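Local coordinates for putative uncharacterized protein (Desulfitobacterium hafniense, PDB 4JGI) that binds methylcobalamin on a Rossmann-like domain and probably serves as the corrinoid carrier of an O-demethylase system, at residues A[21-26]-A[75-80]; A[93-98]-A[130-135]; A[134-139]-A[162-167]. All coordinates share one frame; numbering follows the deposited sequence.

Contact 1: residues A[21-26]-A[75-80]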
ATOM      1  N   GLU A  21     -18.386  12.393 -10.230  1.00 20.56           N
ATOM      2  CA  GLU A  21     -19.596  13.202  -9.890  1.00 22.99           C
ATOM      3  C   GLU A  21     -19.516  13.712  -8.448  1.00 24.76           C
ATOM      4  O   GLU A  21     -19.702  14.912  -8.200  1.00 27.59           O
ATOM      5  CB  GLU A  21     -20.856  12.376 -10.073  1.00 29.45           C
ATOM      6  CG  GLU A  21     -22.104  13.143 -10.354  1.00 49.03           C
ATOM      7  CD  GLU A  21     -23.241  12.237 -10.784  1.00 65.15           C
ATOM      8  OE1 GLU A  21     -22.983  11.114 -11.325  1.00 72.41           O
ATOM      9  OE2 GLU A  21     -24.399  12.652 -10.578  1.00 74.43           O
ATOM     10  N   VAL A  22     -19.095  12.844  -7.528  1.00 22.45           N
ATOM     11  CA  VAL A  22     -19.022  13.250  -6.151  1.00 19.53           C
ATOM     12  C   VAL A  22     -17.817  14.101  -5.868  1.00 22.58           C
ATOM     13  O   VAL A  22     -17.881  15.071  -5.090  1.00 23.25           O
ATOM     14  CB  VAL A  22     -19.198  12.067  -5.145  1.00 23.35           C
ATOM     15  CG1 VAL A  22     -18.067  11.031  -5.131  1.00 24.10           C
ATOM     16  CG2 VAL A  22     -19.389  12.566  -3.730  1.00 28.87           C
ATOM     17  N   VAL A  23     -16.698  13.821  -6.534  1.00 19.54           N
ATOM     18  CA  VAL A  23     -15.513  14.652  -6.354  1.00 19.89           C
ATOM     19  C   VAL A  23     -15.830  16.085  -6.798  1.00 23.84           C
ATOM     20  O   VAL A  23     -15.493  17.005  -6.109  1.00 24.25           O
ATOM     21  CB  VAL A  23     -14.289  14.102  -7.109  1.00 19.81           C
ATOM     22  CG1 VAL A  23     -13.190  15.136  -7.170  1.00 23.52           C
ATOM     23  CG2 VAL A  23     -13.821  12.836  -6.418  1.00 20.14           C
ATOM     24  N   ASP A  24     -16.547  16.213  -7.897  1.00 23.83           N
ATOM     25  CA  ASP A  24     -16.959  17.548  -8.346  1.00 28.58           C
ATOM     26  C   ASP A  24     -17.856  18.285  -7.353  1.00 29.60           C
ATOM     27  O   ASP A  24     -17.656  19.467  -7.146  1.00 34.54           O
ATOM     28  CB  ASP A  24     -17.674  17.477  -9.666  1.00 29.69           C
ATOM     29  CG  ASP A  24     -16.774  17.041 -10.804  1.00 38.31           C
ATOM     30  OD1 ASP A  24     -15.513  17.011 -10.674  1.00 35.72           O
ATOM     31  OD2 ASP A  24     -17.361  16.691 -11.851  1.00 40.25           O
ATOM     32  N   LYS A  25     -18.824  17.598  -6.784  1.00 27.46           N
ATOM     33  CA  LYS A  25     -19.695  18.184  -5.761  1.00 33.19           C
ATOM     34  C   LYS A  25     -18.921  18.666  -4.521  1.00 29.54           C
ATOM     35  O   LYS A  25     -19.161  19.778  -3.979  1.00 33.91           O
ATOM     36  CB  LYS A  25     -20.768  17.187  -5.365  1.00 34.91           C
ATOM     37  CG  LYS A  25     -21.894  17.110  -6.398  1.00 43.26           C
ATOM     38  CD  LYS A  25     -22.894  16.012  -6.056  1.00 53.05           C
ATOM     39  CE  LYS A  25     -23.751  15.592  -7.249  1.00 58.56           C
ATOM     40  NZ  LYS A  25     -24.074  14.144  -7.176  1.00 67.71           N
ATOM     41  N   VAL A  26     -17.983  17.843  -4.072  1.00 31.95           N
ATOM     42  CA  VAL A  26     -17.142  18.202  -2.951  1.00 31.20           C
ATOM     43  C   VAL A  26     -16.236  19.372  -3.291  1.00 32.58           C
ATOM     44  O   VAL A  26     -16.065  20.300  -2.479  1.00 36.27           O
ATOM     45  CB  VAL A  26     -16.343  16.986  -2.469  1.00 33.90           C
ATOM     46  CG1 VAL A  26     -15.252  17.396  -1.491  1.00 38.70           C
ATOM     47  CG2 VAL A  26     -17.309  15.994  -1.874  1.00 34.21           C
ATOM     48  N   ASP A  75      -5.652  13.590  -6.597  1.00 21.50           N
ATOM     49  CA  ASP A  75      -5.031  14.732  -7.257  1.00 23.22           C
ATOM     50  C   ASP A  75      -6.061  15.848  -7.381  1.00 25.83           C
ATOM     51  O   ASP A  75      -5.712  17.033  -7.283  1.00 29.36           O
ATOM     52  CB  ASP A  75      -4.542  14.371  -8.692  1.00 27.45           C
ATOM     53  CG  ASP A  75      -3.364  13.417  -8.724  1.00 30.10           C
ATOM     54  OD1 ASP A  75      -2.610  13.341  -7.740  1.00 28.83           O
ATOM     55  OD2 ASP A  75      -3.175  12.773  -9.814  1.00 33.69           O
ATOM     56  N   LYS A  76      -7.329  15.488  -7.608  1.00 22.78           N
ATOM     57  CA  LYS A  76      -8.352  16.498  -7.704  1.00 25.78           C
ATOM     58  C   LYS A  76      -8.731  17.108  -6.407  1.00 31.73           C
ATOM     59  O   LYS A  76      -9.065  18.302  -6.378  1.00 35.44           O
ATOM     60  CB  LYS A  76      -9.595  15.959  -8.319  1.00 25.54           C
ATOM     61  CG  LYS A  76      -9.443  15.766  -9.767  1.00 27.65           C
ATOM     62  CD  LYS A  76     -10.711  15.241 -10.388  1.00 28.24           C
ATOM     63  CE  LYS A  76     -10.447  14.680 -11.795  1.00 36.92           C
ATOM     64  NZ  LYS A  76      -9.564  13.435 -11.760  1.00 35.14           N
ATOM     65  N   LEU A  77      -8.688  16.315  -5.346  1.00 26.33           N
ATOM     66  CA  LEU A  77      -9.116  16.749  -4.037  1.00 27.76           C
ATOM     67  C   LEU A  77      -8.071  17.521  -3.291  1.00 41.07           C
ATOM     68  O   LEU A  77      -8.401  18.178  -2.333  1.00 41.27           O
ATOM     69  CB  LEU A  77      -9.599  15.563  -3.212  1.00 24.34           C
ATOM     70  CG  LEU A  77     -10.937  14.933  -3.678  1.00 27.62           C
ATOM     71  CD1 LEU A  77     -11.120  13.545  -3.076  1.00 32.38           C
ATOM     72  CD2 LEU A  77     -12.138  15.765  -3.290  1.00 30.07           C
ATOM     73  N   LYS A  78      -6.832  17.480  -3.762  1.00 40.57           N
ATOM     74  CA  LYS A  78      -5.715  18.149  -3.053  1.00 47.32           C
ATOM     75  C   LYS A  78      -5.821  19.662  -2.836  1.00 46.30           C
ATOM     76  O   LYS A  78      -5.442  20.140  -1.786  1.00 48.06           O
ATOM     77  CB  LYS A  78      -4.394  17.828  -3.728  1.00 42.43           C
ATOM     78  CG  LYS A  78      -3.728  16.612  -3.065  1.00 54.79           C
ATOM     79  CD  LYS A  78      -2.416  16.128  -3.711  1.00 65.55           C
ATOM     80  CE  LYS A  78      -1.606  17.230  -4.393  1.00 63.09           C
ATOM     81  NZ  LYS A  78      -1.195  18.333  -3.468  1.00 69.46           N
ATOM     82  N   PRO A  79      -6.305  20.413  -3.831  1.00 43.07           N
ATOM     83  CA  PRO A  79      -6.480  21.844  -3.581  1.00 51.20           C
ATOM     84  C   PRO A  79      -7.416  22.113  -2.400  1.00 60.76           C
ATOM     85  O   PRO A  79      -7.160  23.043  -1.619  1.00 52.68           O
ATOM     86  CB  PRO A  79      -7.065  22.369  -4.900  1.00 59.25           C
ATOM     87  CG  PRO A  79      -6.634  21.353  -5.939  1.00 57.82           C
ATOM     88  CD  PRO A  79      -6.637  20.042  -5.220  1.00 45.89           C
ATOM     89  N   ALA A  80      -8.457  21.279  -2.259  1.00 55.60           N
ATOM     90  CA  ALA A  80      -9.485  21.456  -1.209  1.00 48.47           C
ATOM     91  C   ALA A  80      -8.949  21.289   0.219  1.00 54.66           C
ATOM     92  O   ALA A  80      -9.344  22.022   1.130  1.00 67.97           O
ATOM     93  CB  ALA A  80     -10.670  20.502  -1.439  1.00 52.18           C
TER
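Lys76 meets Val23 with the inner half of its side chain, where the C-terminal end of helix 60-77 runs beside helix 16-29. Followed outward, the lysine begins with CB, which lies 3.9 Å from Val23 CG1. CG stands farther off, and CD returns to the same methyl group, Val23 CG1, at 4.1 Å. Beyond CD the chain bends at its last torsion (chi4 66°), and NZ makes a weak hydrogen bond back to Ala72 O, one turn earlier in its own helix. The aliphatic part of the lysine thus lies across the valine at about a right angle, while the charged end is turned back to its own backbone.

Leu77 supplies the second half of the contact mainly through one branch. Its CD2 reaches Val26 CG1 at 3.9 Å and Val23 CG1 at 4.1 Å, so one methyl bridges two valines a helical turn apart; Leu77 CG touches Val23 CG1 more loosely, at 4.2 Å. Both valines present the CG1 that stands anti to the backbone N (chi1 167° in Val23), which gives the leucine a matching pair of methyl groups. The interface is apolar and largely buried. Helix 32-54 closes it from a further side: Phe42 packs on Val23, Leu38 on Val26 and Ile39 on Leu77, joining three helices of the N-terminal B12-binding helical domain around these valines and the leucine.

Contact 2: residues A[93-98]-A[130-135]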
ATOM      1  N   VAL A  93       9.484   2.267   3.286  1.00 14.78           N
ATOM      2  CA  VAL A  93      10.614   1.910   2.465  1.00 15.67           C
ATOM      3  C   VAL A  93      10.237   0.580   1.833  1.00 14.62           C
ATOM      4  O   VAL A  93       9.883  -0.377   2.549  1.00 15.45           O
ATOM      5  CB  VAL A  93      11.926   1.807   3.286  1.00 15.61           C
ATOM      6  CG1 VAL A  93      13.007   1.131   2.480  1.00 17.56           C
ATOM      7  CG2 VAL A  93      12.382   3.171   3.769  1.00 18.08           C
ATOM      8  N   LEU A  94      10.277   0.521   0.518  1.00 14.53           N
ATOM      9  CA  LEU A  94       9.712  -0.586  -0.285  1.00 14.55           C
ATOM     10  C   LEU A  94      10.758  -1.158  -1.201  1.00 14.79           C
ATOM     11  O   LEU A  94      11.442  -0.403  -1.857  1.00 16.42           O
ATOM     12  CB  LEU A  94       8.521  -0.042  -1.083  1.00 17.41           C
ATOM     13  CG  LEU A  94       7.754  -0.992  -2.008  1.00 16.76           C
ATOM     14  CD1 LEU A  94       7.132  -2.141  -1.187  1.00 16.75           C
ATOM     15  CD2 LEU A  94       6.652  -0.250  -2.780  1.00 17.81           C
ATOM     16  N   ALA A  95      10.894  -2.484  -1.281  1.00 15.12           N
ATOM     17  CA  ALA A  95      11.864  -3.119  -2.165  1.00 14.38           C
ATOM     18  C   ALA A  95      11.481  -4.482  -2.538  1.00 15.91           C
ATOM     19  O   ALA A  95      10.853  -5.216  -1.746  1.00 16.18           O
ATOM     20  CB  ALA A  95      13.185  -3.241  -1.380  1.00 17.84           C
ATOM     21  N   THR A  96      11.845  -4.871  -3.759  1.00 15.40           N
ATOM     22  CA  THR A  96      11.915  -6.234  -4.107  1.00 16.79           C
ATOM     23  C   THR A  96      13.341  -6.676  -3.723  1.00 17.42           C
ATOM     24  O   THR A  96      14.303  -6.036  -4.114  1.00 19.73           O
ATOM     25  CB  THR A  96      11.580  -6.472  -5.588  1.00 16.74           C
ATOM     26  OG1 THR A  96      10.173  -6.206  -5.839  1.00 19.33           O
ATOM     27  CG2 THR A  96      11.947  -7.877  -5.985  1.00 21.17           C
ATOM     28  N   VAL A  97      13.431  -7.704  -2.902  1.00 17.31           N
ATOM     29  CA  VAL A  97      14.667  -8.050  -2.232  1.00 19.10           C
ATOM     30  C   VAL A  97      15.664  -8.801  -3.111  1.00 21.63           C
ATOM     31  O   VAL A  97      15.358  -9.298  -4.151  1.00 22.73           O
ATOM     32  CB  VAL A  97      14.332  -8.917  -1.008  1.00 18.30           C
ATOM     33  CG1 VAL A  97      13.503  -8.158   0.007  1.00 23.76           C
ATOM     34  CG2 VAL A  97      13.722 -10.260  -1.348  1.00 23.30           C
ATOM     35  N   GLU A  98      16.875  -8.890  -2.588  1.00 22.27           N
ATOM     36  CA  GLU A  98      17.975  -9.484  -3.237  1.00 23.16           C
ATOM     37  C   GLU A  98      17.578 -10.940  -3.661  1.00 19.63           C
ATOM     38  O   GLU A  98      17.060 -11.784  -2.911  1.00 25.04           O
ATOM     39  CB  GLU A  98      19.224  -9.460  -2.320  1.00 22.42           C
ATOM     40  CG  GLU A  98      20.476 -10.078  -3.000  1.00 24.80           C
ATOM     41  CD  GLU A  98      21.786  -9.697  -2.358  1.00 28.54           C
ATOM     42  OE1 GLU A  98      22.218  -8.599  -2.462  1.00 38.31           O
ATOM     43  OE2 GLU A  98      22.394 -10.595  -1.725  1.00 53.86           O
ATOM     44  N   LYS A 130      21.890  -4.741   2.814  1.00 17.98           N
ATOM     45  CA  LYS A 130      22.597  -3.571   3.399  1.00 19.21           C
ATOM     46  C   LYS A 130      22.043  -2.224   2.909  1.00 17.02           C
ATOM     47  O   LYS A 130      21.990  -1.223   3.550  1.00 19.80           O
ATOM     48  CB  LYS A 130      24.075  -3.605   3.114  1.00 21.56           C
ATOM     49  CG  LYS A 130      24.843  -4.631   3.858  1.00 34.35           C
ATOM     50  CD  LYS A 130      26.302  -4.695   3.402  1.00 37.30           C
ATOM     51  CE  LYS A 130      27.001  -5.823   4.123  1.00 45.95           C
ATOM     52  NZ  LYS A 130      28.228  -6.205   3.390  1.00 43.24           N
ATOM     53  N   ILE A 131      21.617  -2.217   1.652  1.00 18.86           N
ATOM     54  CA  ILE A 131      20.994  -0.991   1.058  1.00 16.69           C
ATOM     55  C   ILE A 131      19.618  -0.672   1.646  1.00 17.27           C
ATOM     56  O   ILE A 131      19.280   0.473   1.898  1.00 18.13           O
ATOM     57  CB  ILE A 131      20.926  -1.146  -0.473  1.00 17.84           C
ATOM     58  CG1 ILE A 131      22.374  -1.334  -1.018  1.00 28.84           C
ATOM     59  CG2 ILE A 131      20.142  -0.006  -1.112  1.00 18.75           C
ATOM     60  CD1 ILE A 131      22.930  -0.322  -1.835  1.00 34.71           C
ATOM     61  N   ILE A 132      18.791  -1.704   1.829  1.00 15.65           N
ATOM     62  CA  ILE A 132      17.550  -1.525   2.573  1.00 15.98           C
ATOM     63  C   ILE A 132      17.792  -0.979   4.000  1.00 15.67           C
ATOM     64  O   ILE A 132      17.165   0.012   4.356  1.00 16.58           O
ATOM     65  CB  ILE A 132      16.725  -2.796   2.653  1.00 16.71           C
ATOM     66  CG1 ILE A 132      16.425  -3.404   1.211  1.00 17.44           C
ATOM     67  CG2 ILE A 132      15.447  -2.609   3.490  1.00 17.20           C
ATOM     68  CD1 ILE A 132      15.728  -4.721   1.210  1.00 17.08           C
ATOM     69  N   VAL A 133      18.705  -1.633   4.725  1.00 16.68           N
ATOM     70  CA  VAL A 133      18.979  -1.164   6.073  1.00 18.16           C
ATOM     71  C   VAL A 133      19.516   0.263   6.108  1.00 16.71           C
ATOM     72  O   VAL A 133      19.062   1.116   6.938  1.00 19.83           O
ATOM     73  CB  VAL A 133      19.911  -2.137   6.804  1.00 21.28           C
ATOM     74  CG1 VAL A 133      20.376  -1.542   8.162  1.00 24.39           C
ATOM     75  CG2 VAL A 133      19.289  -3.455   6.945  1.00 22.77           C
ATOM     76  N   ASP A 134      20.422   0.627   5.197  1.00 19.10           N
ATOM     77  CA  ASP A 134      20.888   2.005   5.109  1.00 18.10           C
ATOM     78  C   ASP A 134      19.788   3.023   4.834  1.00 16.80           C
ATOM     79  O   ASP A 134      19.713   4.111   5.449  1.00 19.23           O
ATOM     80  CB  ASP A 134      22.082   2.126   4.153  1.00 23.39           C
ATOM     81  CG  ASP A 134      23.401   1.449   4.768  1.00 37.02           C
ATOM     82  OD1 ASP A 134      23.445   1.073   5.982  1.00 43.54           O
ATOM     83  OD2 ASP A 134      24.393   1.235   4.052  1.00 50.52           O
ATOM     84  N   LYS A 135      18.808   2.647   4.002  1.00 17.71           N
ATOM     85  CA  LYS A 135      17.729   3.528   3.726  1.00 17.87           C
ATOM     86  C   LYS A 135      16.809   3.735   4.962  1.00 17.78           C
ATOM     87  O   LYS A 135      16.330   4.782   5.205  1.00 18.94           O
ATOM     88  CB  LYS A 135      16.887   3.014   2.551  1.00 18.20           C
ATOM     89  CG  LYS A 135      15.914   4.065   2.014  1.00 19.09           C
ATOM     90  CD  LYS A 135      16.644   5.253   1.338  1.00 21.63           C
ATOM     91  CE  LYS A 135      15.721   6.139   0.576  1.00 25.47           C
ATOM     92  NZ  LYS A 135      16.610   7.145  -0.113  1.00 36.64           N
TER
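In the Rossmann-like domain, strand 91-96 of the central parallel sheet is packed by helix 129-139, and Ala95 and Ile132 meet at this interface. Ala95 CB points at the helix and touches Ile132 CD1 at 3.9 Å, with Ile132 CG1 next behind it at 4.2 Å. The isoleucine reaches the strand with its longer branch: CG1 lies anti to the carbonyl carbon (chi1 -55°) and CD1 continues outward in an extended chain (chi2 175°). The same CD1 also approaches Val97 CG1, at 4.3 Å, two residues farther on, so one methyl spans two residues of segment 93-98.

Farther back along the strand, Val93 sets both methyl groups against one carbon of Lys135: CG2 is 4.0 Å from Lys135 CG, and CG1 is 4.2 Å from it. The lysine then bends at chi2 (67°), which leads its amine away from the strand toward a long, weak ion pair with Glu138. Leu94 projects to the other side of the sheet, where it packs on helix 104-115 and touches the methylcobalamin. Thr96 OG1 on that side is hydrogen-bonded to the backbone O of His102, whose side chain is the axial ligand of the cobalt. Helices on both faces of a parallel sheet, with the cofactor bound around the C-terminal ends of its strands, are typical of the Rossmann-like B12-binding fold.

Contact 3: residues A[134-139]-A[162-167]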
ATOM      1  N   ASP A 134      20.422   0.627   5.197  1.00 19.10           N
ATOM      2  CA  ASP A 134      20.888   2.005   5.109  1.00 18.10           C
ATOM      3  C   ASP A 134      19.788   3.023   4.834  1.00 16.80           C
ATOM      4  O   ASP A 134      19.713   4.111   5.449  1.00 19.23           O
ATOM      5  CB  ASP A 134      22.082   2.126   4.153  1.00 23.39           C
ATOM      6  CG  ASP A 134      23.401   1.449   4.768  1.00 37.02           C
ATOM      7  OD1 ASP A 134      23.445   1.073   5.982  1.00 43.54           O
ATOM      8  OD2 ASP A 134      24.393   1.235   4.052  1.00 50.52           O
ATOM      9  N   LYS A 135      18.808   2.647   4.002  1.00 17.71           N
ATOM     10  CA  LYS A 135      17.729   3.528   3.726  1.00 17.87           C
ATOM     11  C   LYS A 135      16.809   3.735   4.962  1.00 17.78           C
ATOM     12  O   LYS A 135      16.330   4.782   5.205  1.00 18.94           O
ATOM     13  CB  LYS A 135      16.887   3.014   2.551  1.00 18.20           C
ATOM     14  CG  LYS A 135      15.914   4.065   2.014  1.00 19.09           C
ATOM     15  CD  LYS A 135      16.644   5.253   1.338  1.00 21.63           C
ATOM     16  CE  LYS A 135      15.721   6.139   0.576  1.00 25.47           C
ATOM     17  NZ  LYS A 135      16.610   7.145  -0.113  1.00 36.64           N
ATOM     18  N   VAL A 136      16.625   2.680   5.735  1.00 16.85           N
ATOM     19  CA  VAL A 136      15.822   2.757   6.967  1.00 16.80           C
ATOM     20  C   VAL A 136      16.525   3.680   7.958  1.00 18.61           C
ATOM     21  O   VAL A 136      15.875   4.539   8.555  1.00 19.32           O
ATOM     22  CB  VAL A 136      15.616   1.370   7.550  1.00 16.84           C
ATOM     23  CG1 VAL A 136      15.040   1.432   8.954  1.00 19.77           C
ATOM     24  CG2 VAL A 136      14.772   0.485   6.684  1.00 17.31           C
ATOM     25  N   LYS A 137      17.848   3.567   8.077  1.00 18.44           N
ATOM     26  CA  LYS A 137      18.562   4.521   8.927  1.00 19.89           C
ATOM     27  C   LYS A 137      18.411   5.969   8.494  1.00 19.45           C
ATOM     28  O   LYS A 137      18.352   6.875   9.323  1.00 22.17           O
ATOM     29  CB  LYS A 137      20.078   4.202   8.981  1.00 20.04           C
ATOM     30  CG  LYS A 137      20.424   2.900   9.625  1.00 20.51           C
ATOM     31  CD  LYS A 137      21.903   2.622   9.502  1.00 22.79           C
ATOM     32  CE  LYS A 137      22.213   1.330  10.234  1.00 29.83           C
ATOM     33  NZ  LYS A 137      23.645   1.102  10.511  1.00 33.56           N
ATOM     34  N   GLU A 138      18.445   6.202   7.162  1.00 19.10           N
ATOM     35  CA  GLU A 138      18.316   7.499   6.587  1.00 20.58           C
ATOM     36  C   GLU A 138      16.988   8.163   6.792  1.00 21.11           C
ATOM     37  O   GLU A 138      16.925   9.376   7.112  1.00 23.07           O
ATOM     38  CB  GLU A 138      18.685   7.430   5.102  1.00 21.91           C
ATOM     39  CG  GLU A 138      18.659   8.775   4.393  1.00 22.82           C
ATOM     40  CD  GLU A 138      18.887   8.690   2.869  1.00 36.86           C
ATOM     41  OE1 GLU A 138      19.219   7.599   2.344  1.00 46.08           O
ATOM     42  OE2 GLU A 138      18.812   9.748   2.155  1.00 54.51           O
ATOM     43  N   VAL A 139      15.884   7.450   6.560  1.00 19.69           N
ATOM     44  CA  VAL A 139      14.585   8.092   6.503  1.00 20.60           C
ATOM     45  C   VAL A 139      13.636   7.750   7.667  1.00 19.79           C
ATOM     46  O   VAL A 139      12.592   8.354   7.844  1.00 23.74           O
ATOM     47  CB  VAL A 139      13.913   7.898   5.134  1.00 26.68           C
ATOM     48  CG1 VAL A 139      14.907   8.094   3.997  1.00 30.78           C
ATOM     49  CG2 VAL A 139      13.353   6.511   4.970  1.00 22.83           C
ATOM     50  N   ASP A 162      16.505  -9.648  10.188  1.00 18.76           N
ATOM     51  CA  ASP A 162      17.570  -9.982  11.169  1.00 18.87           C
ATOM     52  C   ASP A 162      18.555  -8.795  11.256  1.00 18.81           C
ATOM     53  O   ASP A 162      19.050  -8.397  12.346  1.00 21.82           O
ATOM     54  CB  ASP A 162      18.305 -11.210  10.796  1.00 23.82           C
ATOM     55  CG  ASP A 162      17.483 -12.465  11.047  1.00 28.86           C
ATOM     56  OD1 ASP A 162      16.438 -12.355  11.737  1.00 30.72           O
ATOM     57  OD2 ASP A 162      17.916 -13.600  10.607  1.00 36.06           O
ATOM     58  N   ALA A 163      18.897  -8.203  10.116  1.00 18.70           N
ATOM     59  CA  ALA A 163      19.754  -7.016  10.090  1.00 21.01           C
ATOM     60  C   ALA A 163      19.149  -5.803  10.783  1.00 20.38           C
ATOM     61  O   ALA A 163      19.801  -5.072  11.446  1.00 22.01           O
ATOM     62  CB  ALA A 163      20.136  -6.664   8.694  1.00 19.46           C
ATOM     63  N   LEU A 164      17.850  -5.606  10.635  1.00 17.51           N
ATOM     64  CA  LEU A 164      17.161  -4.519  11.330  1.00 18.54           C
ATOM     65  C   LEU A 164      17.193  -4.759  12.829  1.00 18.67           C
ATOM     66  O   LEU A 164      17.318  -3.776  13.605  1.00 21.47           O
ATOM     67  CB  LEU A 164      15.734  -4.364  10.821  1.00 18.14           C
ATOM     68  CG  LEU A 164      15.654  -3.907   9.333  1.00 20.64           C
ATOM     69  CD1 LEU A 164      14.184  -4.083   8.915  1.00 21.29           C
ATOM     70  CD2 LEU A 164      16.108  -2.473   9.192  1.00 20.66           C
ATOM     71  N   LYS A 165      17.055  -6.004  13.249  1.00 18.27           N
ATOM     72  CA  LYS A 165      17.154  -6.372  14.667  1.00 22.03           C
ATOM     73  C   LYS A 165      18.590  -6.063  15.178  1.00 23.23           C
ATOM     74  O   LYS A 165      18.745  -5.427  16.269  1.00 23.02           O
ATOM     75  CB  LYS A 165      16.773  -7.871  14.918  1.00 22.06           C
ATOM     76  CG  LYS A 165      15.293  -8.201  14.877  1.00 24.80           C
ATOM     77  CD  LYS A 165      14.971  -9.712  15.128  1.00 36.46           C
ATOM     78  CE  LYS A 165      13.617 -10.178  14.435  1.00 49.52           C
ATOM     79  NZ  LYS A 165      13.085 -11.645  14.064  1.00 41.89           N
ATOM     80  N   ALA A 166      19.606  -6.429  14.422  1.00 22.33           N
ATOM     81  CA  ALA A 166      20.988  -6.194  14.840  1.00 22.06           C
ATOM     82  C   ALA A 166      21.346  -4.725  14.995  1.00 25.19           C
ATOM     83  O   ALA A 166      22.141  -4.349  15.858  1.00 30.22           O
ATOM     84  CB  ALA A 166      21.929  -6.872  13.877  1.00 25.26           C
ATOM     85  N   GLU A 167      20.722  -3.883  14.182  1.00 21.66           N
ATOM     86  CA  GLU A 167      20.973  -2.472  14.189  1.00 21.53           C
ATOM     87  C   GLU A 167      20.083  -1.748  15.168  1.00 20.42           C
ATOM     88  O   GLU A 167      20.166  -0.550  15.200  1.00 22.39           O
ATOM     89  CB  GLU A 167      20.742  -1.898  12.768  1.00 29.27           C
ATOM     90  CG  GLU A 167      21.710  -2.463  11.754  1.00 26.69           C
ATOM     91  CD  GLU A 167      23.191  -2.274  12.182  1.00 39.33           C
ATOM     92  OE1 GLU A 167      23.590  -1.198  12.715  1.00 41.10           O
ATOM     93  OE2 GLU A 167      23.989  -3.253  12.097  1.00 41.12           O
TER
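The polar contact is a salt bridge between Lys137, in the last turn of helix 129-139, and Glu167, just after helix 151-166. Lys137 NZ donates a hydrogen bond to Glu167 OE1 over 3.2 Å. The ammonium comes at the carboxylate from well above its plane, 59° out of it, so OE1 is met over the flat side of the group. Lys137 spans the gap with a chain extended beyond CG, whereas Glu167 folds at chi2 (-55°). The two side chains pass at a slant, and this brings aliphatic parts together as well: Lys137 CE lies 4.1 Å from Glu167 CG. Both residues are exposed, and the pair lies on the solvent-facing side of the interface.

Helix 129-139 connects strand 119-122 to strand 143-147, and helix 151-166 connects strand 143-147 to strand 174-178. These are two consecutive beta-alpha-beta crossovers of the Rossmann-like domain, with their helices neighbours on one face of the parallel sheet.

Apolar contact lies deeper, between Val136 and Leu164. Leu164 CD2 sits against both methyl groups of the valine, 4.1 Å from Val136 CG1 and the same from Val136 CG2, so a single branch rests in the fork of the other side chain. The two meet at about a right angle. Val133, one turn before Val136, packs on Ala163, Leu164 and Glu167, while Leu173, in the loop ahead of strand 174-178, reaches Val136.

In the fold
Contact 1 belongs to the N-terminal helical domain and lies on the opposite side of the chain's centre from contacts 2 and 3, with about 17 Å between the nearest atoms of contacts 1 and 2. Contacts 2 and 3 share helix 129-139, including Asp134 and Lys135: one side of it faces strand 91-96 and another faces helix 151-166. They also touch directly, Val93 CG2 lying 3.7 Å from Val139 CG2. Contacts 1 and 2 are buried and held by apolar packing, with lysines contributing only carbon atoms. Contact 3 is partly exposed and adds a salt bridge on its solvent side. Contact 2 lies nearest the cofactor.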